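Long-range contacts in Pre-mRNA splicing factor PRP8 (PDB 6NQI), which is a core spliceosome component that probably binds U2, U5 and U6 snRNAs and intronic pre-mRNA, this chain being its RNase H-like domain: residues Asn25-Ile30 with Asp127-Ala132; Ile13-Thr18 with Pro115-Met120. One frame throughout, in Å; residues are numbered along the deposited sequence.

Interaction 1 of 2, residues Asn25-Ile30 with Asp127-Ala132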
loop_
_atom_site.group_PDB
_atom_site.type_symbol
_atom_site.label_atom_id
_atom_site.label_comp_id
_atom_site.label_asym_id
_atom_site.label_seq_id
_atom_site.Cartn_x
_atom_site.Cartn_y
_atom_site.Cartn_z
ATOM N N ASN A 25 15.203 -4.759 5.828
ATOM C CA ASN A 25 13.980 -4.147 6.335
ATOM C C ASN A 25 12.823 -4.453 5.394
ATOM O O ASN A 25 12.964 -4.357 4.173
ATOM C CB ASN A 25 14.142 -2.633 6.455
ATOM C CG ASN A 25 15.301 -2.221 7.344
ATOM O OD1 ASN A 25 15.681 -2.933 8.277
ATOM N ND2 ASN A 25 15.849 -1.046 7.075
ATOM N N GLY A 26 11.687 -4.851 5.969
ATOM C CA GLY A 26 10.455 -5.043 5.228
ATOM C C GLY A 26 9.622 -3.773 5.142
ATOM O O GLY A 26 10.036 -2.691 5.563
ATOM N N VAL A 27 8.410 -3.920 4.591
ATOM C CA VAL A 27 7.475 -2.804 4.399
ATOM C C VAL A 27 6.050 -3.328 4.543
ATOM O O VAL A 27 5.746 -4.456 4.143
ATOM C CB VAL A 27 7.670 -2.111 3.025
ATOM C CG1 VAL A 27 6.526 -1.179 2.719
ATOM C CG2 VAL A 27 8.940 -1.293 3.000
ATOM N N ILE A 28 5.176 -2.511 5.125
ATOM C CA ILE A 28 3.729 -2.712 5.081
ATOM C C ILE A 28 3.102 -1.557 4.298
ATOM O O ILE A 28 3.376 -0.383 4.583
ATOM C CB ILE A 28 3.120 -2.804 6.493
ATOM C CG1 ILE A 28 3.657 -4.031 7.219
ATOM C CG2 ILE A 28 1.538 -2.785 6.407
ATOM C CD1 ILE A 28 3.176 -4.155 8.633
ATOM N N TRP A 29 2.294 -1.888 3.291
ATOM C CA TRP A 29 1.669 -0.881 2.435
ATOM C C TRP A 29 0.202 -0.673 2.778
ATOM O O TRP A 29 -0.527 -1.642 3.002
ATOM C CB TRP A 29 1.756 -1.301 0.973
ATOM C CG TRP A 29 3.048 -1.889 0.593
ATOM C CD1 TRP A 29 3.415 -3.196 0.689
ATOM C CD2 TRP A 29 4.143 -1.204 -0.009
ATOM N NE1 TRP A 29 4.688 -3.362 0.207
ATOM C CE2 TRP A 29 5.152 -2.151 -0.232
ATOM C CE3 TRP A 29 4.364 0.124 -0.387
ATOM C CZ2 TRP A 29 6.369 -1.814 -0.804
ATOM C CZ3 TRP A 29 5.575 0.459 -0.951
ATOM C CH2 TRP A 29 6.560 -0.506 -1.158
ATOM N N ILE A 30 -0.243 0.585 2.734
ATOM C CA ILE A 30 -1.675 0.916 2.777
ATOM C C ILE A 30 -1.997 1.874 1.632
ATOM O O ILE A 30 -1.581 3.040 1.657
ATOM C CB ILE A 30 -2.100 1.541 4.112
ATOM C CG1 ILE A 30 -1.837 0.585 5.274
ATOM C CG2 ILE A 30 -3.600 1.983 4.036
ATOM C CD1 ILE A 30 -2.213 1.182 6.579
ATOM N N ASP A 127 15.177 2.346 -1.906
ATOM C CA ASP A 127 16.318 3.072 -1.368
ATOM C C ASP A 127 15.996 3.741 -0.039
ATOM O O ASP A 127 16.838 3.740 0.874
ATOM C CB ASP A 127 16.795 4.100 -2.386
ATOM C CG ASP A 127 17.518 3.459 -3.554
ATOM O OD1 ASP A 127 17.842 2.252 -3.444
ATOM O OD2 ASP A 127 17.773 4.150 -4.576
ATOM N N ARG A 128 14.806 4.333 0.101
ATOM C CA ARG A 128 14.459 4.868 1.412
ATOM C C ARG A 128 14.297 3.744 2.425
ATOM O O ARG A 128 14.576 3.935 3.613
ATOM C CB ARG A 128 13.194 5.715 1.336
ATOM C CG ARG A 128 12.823 6.401 2.639
ATOM C CD ARG A 128 11.493 7.116 2.473
ATOM N NE ARG A 128 11.143 8.033 3.559
ATOM C CZ ARG A 128 10.930 9.339 3.403
ATOM N NH1 ARG A 128 11.044 9.895 2.199
ATOM N NH2 ARG A 128 10.600 10.090 4.451
ATOM N N THR A 129 13.925 2.550 1.960
ATOM C CA THR A 129 13.634 1.448 2.867
ATOM C C THR A 129 14.894 0.848 3.455
ATOM O O THR A 129 14.998 0.695 4.677
ATOM C CB THR A 129 12.844 0.360 2.149
ATOM O OG1 THR A 129 11.560 0.855 1.770
ATOM C CG2 THR A 129 12.706 -0.875 3.030
ATOM N N GLN A 130 15.858 0.477 2.608
ATOM C CA GLN A 130 17.042 -0.198 3.145
ATOM C C GLN A 130 17.854 0.701 4.068
ATOM O O GLN A 130 18.362 0.240 5.095
ATOM C CB GLN A 130 17.911 -0.738 2.026
ATOM C CG GLN A 130 17.292 -1.950 1.395
ATOM C CD GLN A 130 18.147 -2.519 0.301
ATOM O OE1 GLN A 130 19.362 -2.706 0.475
ATOM N NE2 GLN A 130 17.524 -2.811 -0.841
ATOM N N THR A 131 17.963 1.979 3.743
ATOM C CA THR A 131 18.753 2.906 4.543
ATOM C C THR A 131 18.051 3.349 5.822
ATOM O O THR A 131 18.634 4.116 6.591
ATOM C CB THR A 131 19.093 4.143 3.700
ATOM O OG1 THR A 131 17.899 4.597 3.021
ATOM C CG2 THR A 131 20.213 3.848 2.683
ATOM N N ALA A 132 16.822 2.895 6.067
ATOM C CA ALA A 132 16.093 3.298 7.264
ATOM C C ALA A 132 16.775 2.771 8.529
ATOM O O ALA A 132 17.310 1.661 8.560
ATOM C CB ALA A 132 14.646 2.814 7.194
#
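Asn25 and Thr129 carry the polar half of this contact. The amide nitrogen ND2 of Asn25 gives an almost straight hydrogen bond to Thr129 O (3.1 Å, N-H...O angle 174°), with the oxygen lying in the plane of the amide. The same ND2 makes a weak, bent bond to Ala132 O at 3.4 Å. Thr129 O is held twice, for Ala132 N also bonds to it (3.2 Å from Ala132 N to Thr129 O). These two donors arrive from opposite faces of the carbonyl plane. The other end of the amide is fixed as well, since Asn25 OD1 accepts from Arg45 N; together these bonds set the rotation of the flat group. With CG anti to its own carbonyl carbon (chi1 -57°), the side chain of Asn25 leans toward the end of helix 123-130, where the chain leaves the helix at Thr131 and Ala132.

Packing around the Thr129 methyl lies beside it. CG2 of Thr129 makes an apolar contact with CG2 of Val27 at 3.8 Å and also rests against the backbone O of Asn25 at 3.7 Å. OG1 of Thr129 approaches Val27 CG2 too, but its hydrogen bond is made back into the helix, to Ile125 O. The other methyl of Val27, CG1, sits over the centre of the Trp29 indole, so one valine spans the tryptophan face and the helix. The methyl of Ala132 comes within 4.0 Å of Asn25 ND2.

Strand 24-32 is a central strand of the RNase H-like sheet, and the helix joins it near the strand's start. A buried amide bonded through both ND2 and OD1 is likely to fix how the helix end sits against the strand, while the methyl contact of Val27 and Thr129 packs beside it.

Interaction 2 of 2, residues Ile13-Thr18 with Pro115-Met120. With BME (beta-mercaptoethanol), chain C.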
loop_
_atom_site.group_PDB
_atom_site.type_symbol
_atom_site.label_atom_id
_atom_site.label_comp_id
_atom_site.label_asym_id
_atom_site.label_seq_id
_atom_site.Cartn_x
_atom_site.Cartn_y
_atom_site.Cartn_z
ATOM N N ILE A 13 -6.540 -0.504 1.269
ATOM C CA ILE A 13 -5.974 -1.790 0.891
ATOM C C ILE A 13 -4.671 -1.990 1.685
ATOM O O ILE A 13 -3.718 -1.205 1.554
ATOM C CB ILE A 13 -5.711 -1.861 -0.620
ATOM C CG1 ILE A 13 -6.858 -1.269 -1.458
ATOM C CG2 ILE A 13 -5.551 -3.307 -1.017
ATOM C CD1 ILE A 13 -8.186 -2.042 -1.468
ATOM N N VAL A 14 -4.630 -3.018 2.528
ATOM C CA VAL A 14 -3.481 -3.256 3.385
ATOM C C VAL A 14 -2.774 -4.524 2.935
ATOM O O VAL A 14 -3.406 -5.583 2.797
ATOM C CB VAL A 14 -3.891 -3.340 4.859
ATOM C CG1 VAL A 14 -2.611 -3.225 5.748
ATOM C CG2 VAL A 14 -4.978 -2.288 5.172
ATOM N N ASP A 15 -1.474 -4.403 2.661
ATOM C CA ASP A 15 -0.652 -5.502 2.156
ATOM C C ASP A 15 0.609 -5.566 3.010
ATOM O O ASP A 15 1.424 -4.633 2.997
ATOM C CB ASP A 15 -0.327 -5.293 0.670
ATOM C CG ASP A 15 0.268 -6.527 -0.001
ATOM O OD1 ASP A 15 0.775 -7.432 0.688
ATOM O OD2 ASP A 15 0.216 -6.611 -1.252
ATOM N N ASP A 16 0.769 -6.650 3.761
ATOM C CA ASP A 16 1.941 -6.807 4.609
ATOM C C ASP A 16 2.835 -7.951 4.154
ATOM O O ASP A 16 3.782 -8.295 4.853
ATOM C CB ASP A 16 1.517 -6.975 6.076
ATOM C CG ASP A 16 0.849 -8.309 6.355
ATOM O OD1 ASP A 16 0.421 -8.993 5.394
ATOM O OD2 ASP A 16 0.721 -8.653 7.555
ATOM N N ARG A 17 2.594 -8.495 2.967
ATOM C CA ARG A 17 3.330 -9.643 2.459
ATOM C C ARG A 17 4.839 -9.400 2.313
ATOM O O ARG A 17 5.581 -10.352 2.031
ATOM C CB ARG A 17 2.726 -10.062 1.126
ATOM C CG ARG A 17 1.387 -10.695 1.291
ATOM C CD ARG A 17 0.764 -11.028 -0.034
ATOM N NE ARG A 17 0.237 -9.850 -0.715
ATOM C CZ ARG A 17 -0.495 -9.928 -1.825
ATOM N NH1 ARG A 17 -0.763 -11.129 -2.336
ATOM N NH2 ARG A 17 -0.970 -8.826 -2.410
ATOM N N THR A 18 5.301 -8.162 2.480
ATOM C CA THR A 18 6.716 -7.818 2.530
ATOM C C THR A 18 7.081 -7.238 3.893
ATOM O O THR A 18 7.914 -6.332 4.012
ATOM C CB THR A 18 7.080 -6.828 1.424
ATOM O OG1 THR A 18 6.315 -5.623 1.582
ATOM C CG2 THR A 18 6.856 -7.436 0.056
ATOM N N PRO A 115 -1.369 -7.088 -6.464
ATOM C CA PRO A 115 0.050 -7.132 -6.050
ATOM C C PRO A 115 0.586 -5.755 -5.693
ATOM O O PRO A 115 1.455 -5.183 -6.353
ATOM C CB PRO A 115 0.728 -7.713 -7.290
ATOM C CG PRO A 115 -0.079 -7.138 -8.408
ATOM C CD PRO A 115 -1.515 -7.194 -7.926
ATOM N N LEU A 116 0.041 -5.220 -4.599
ATOM C CA LEU A 116 0.480 -3.932 -4.075
ATOM C C LEU A 116 1.922 -4.006 -3.569
ATOM O O LEU A 116 2.674 -3.024 -3.673
ATOM C CB LEU A 116 -0.482 -3.495 -2.970
ATOM C CG LEU A 116 -0.234 -2.191 -2.241
ATOM C CD1 LEU A 116 -0.338 -1.041 -3.201
ATOM C CD2 LEU A 116 -1.248 -2.041 -1.140
ATOM N N GLN A 117 2.328 -5.164 -3.032
ATOM C CA GLN A 117 3.698 -5.327 -2.554
ATOM C C GLN A 117 4.715 -5.113 -3.673
ATOM O O GLN A 117 5.888 -4.842 -3.390
ATOM C CB GLN A 117 3.921 -6.730 -1.985
ATOM C CG GLN A 117 3.437 -7.827 -2.906
ATOM C CD GLN A 117 3.792 -9.226 -2.418
ATOM O OE1 GLN A 117 4.567 -9.395 -1.473
ATOM N NE2 GLN A 117 3.250 -10.238 -3.088
ATOM N N ALA A 118 4.299 -5.254 -4.940
ATOM C CA ALA A 118 5.214 -5.032 -6.053
ATOM C C ALA A 118 5.798 -3.622 -6.045
ATOM O O ALA A 118 6.822 -3.385 -6.698
ATOM C CB ALA A 118 4.508 -5.328 -7.381
ATOM N N LEU A 119 5.212 -2.692 -5.284
ATOM C CA LEU A 119 5.829 -1.373 -5.196
ATOM C C LEU A 119 7.246 -1.438 -4.623
ATOM O O LEU A 119 8.026 -0.489 -4.800
ATOM C CB LEU A 119 4.971 -0.439 -4.350
ATOM C CG LEU A 119 3.704 -0.049 -5.069
ATOM C CD1 LEU A 119 2.836 0.864 -4.188
ATOM C CD2 LEU A 119 4.080 0.593 -6.399
ATOM N N MET A 120 7.603 -2.553 -3.979
ATOM C CA MET A 120 8.960 -2.750 -3.490
ATOM C C MET A 120 9.989 -2.584 -4.594
ATOM O O MET A 120 11.171 -2.389 -4.301
ATOM C CB MET A 120 9.092 -4.153 -2.885
ATOM C CG MET A 120 10.253 -4.324 -1.919
ATOM S SD MET A 120 10.024 -3.225 -0.529
ATOM C CE MET A 120 11.288 -1.997 -0.853
HETATM C C1 BME C . -2.206 -6.864 5.565
HETATM C C2 BME C . -2.896 -7.471 6.770
HETATM O O1 BME C . -2.020 -7.940 4.681
HETATM S S2 BME C . -2.936 -6.403 8.231
#
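The amide of Gln117 lies stacked on the guanidinium of Arg17, the two planes only 6° apart while the side chains cross at about a right angle. Gln117 NE2 sits 3.8 Å above the guanidinium plane, offset toward its rim. OE1 of the same amide points the other way, packing against Arg17 CB (3.3 Å) and Thr18 CG2.

Asp15 fixes the rotation of the guanidinium, meeting it side-on in a two-nitrogen salt bridge: Arg17 NE to Asp15 OD1 and Arg17 NH2 to Asp15 OD2, each 2.8 Å. Arg17 N also bonds to OD1, from the opposite face to NE, completing an Asx turn beside the corner at Arg17 and Thr18. Because CG of Asp15 stands anti to the backbone N (chi1 -168°), the carboxylate faces the 3-10 turn and OD2 takes a weak bond from Gln117 N (3.1 Å). Replacing Asp15 by alanine would probably leave Gln117 N without this acceptor and the Arg17 guanidinium without its mate, free to swing off the face of the Gln117 amide. Alongside, CD2 of Leu116 packs on Asp15 CB (3.8 Å) and Ile13 O.

On the other side of the strand, beta-mercaptoethanol, probably from the crystallisation liquor, gives a hydrogen bond from O1 to Asp16 OD1 (2.8 Å).

Strand 11-21 runs between strands 24-32 and 81-84 of the sheet; Val14 packs on helix 54-71 across one face, whereas residues 115-120 cover the other, wedged between Trp29 and helix 152-168, which Pro115, Ala118 and Leu119 touch.

Overall arrangement
Interactions 1 and 2 have centres 11 Å apart on one mixed sheet, whose adjacent antiparallel strands 11-21 and 24-32 supply their first segments. The later segments, 115-120 and 127-132, come from the chain just before and at the end of helix 123-130, so along the sequence the two contacts alternate: 13-18, 25-30, 115-120, 127-132. They also meet directly, through probable backbone bonds of Val27 with Thr18 and Trp29 with Asp15, and through the Trp29 indole against Gln117 and Met120. Thus the 3-10 turn and the following helix cover one sheet face of this RNase H-like domain, while helix 54-71 packs on the other.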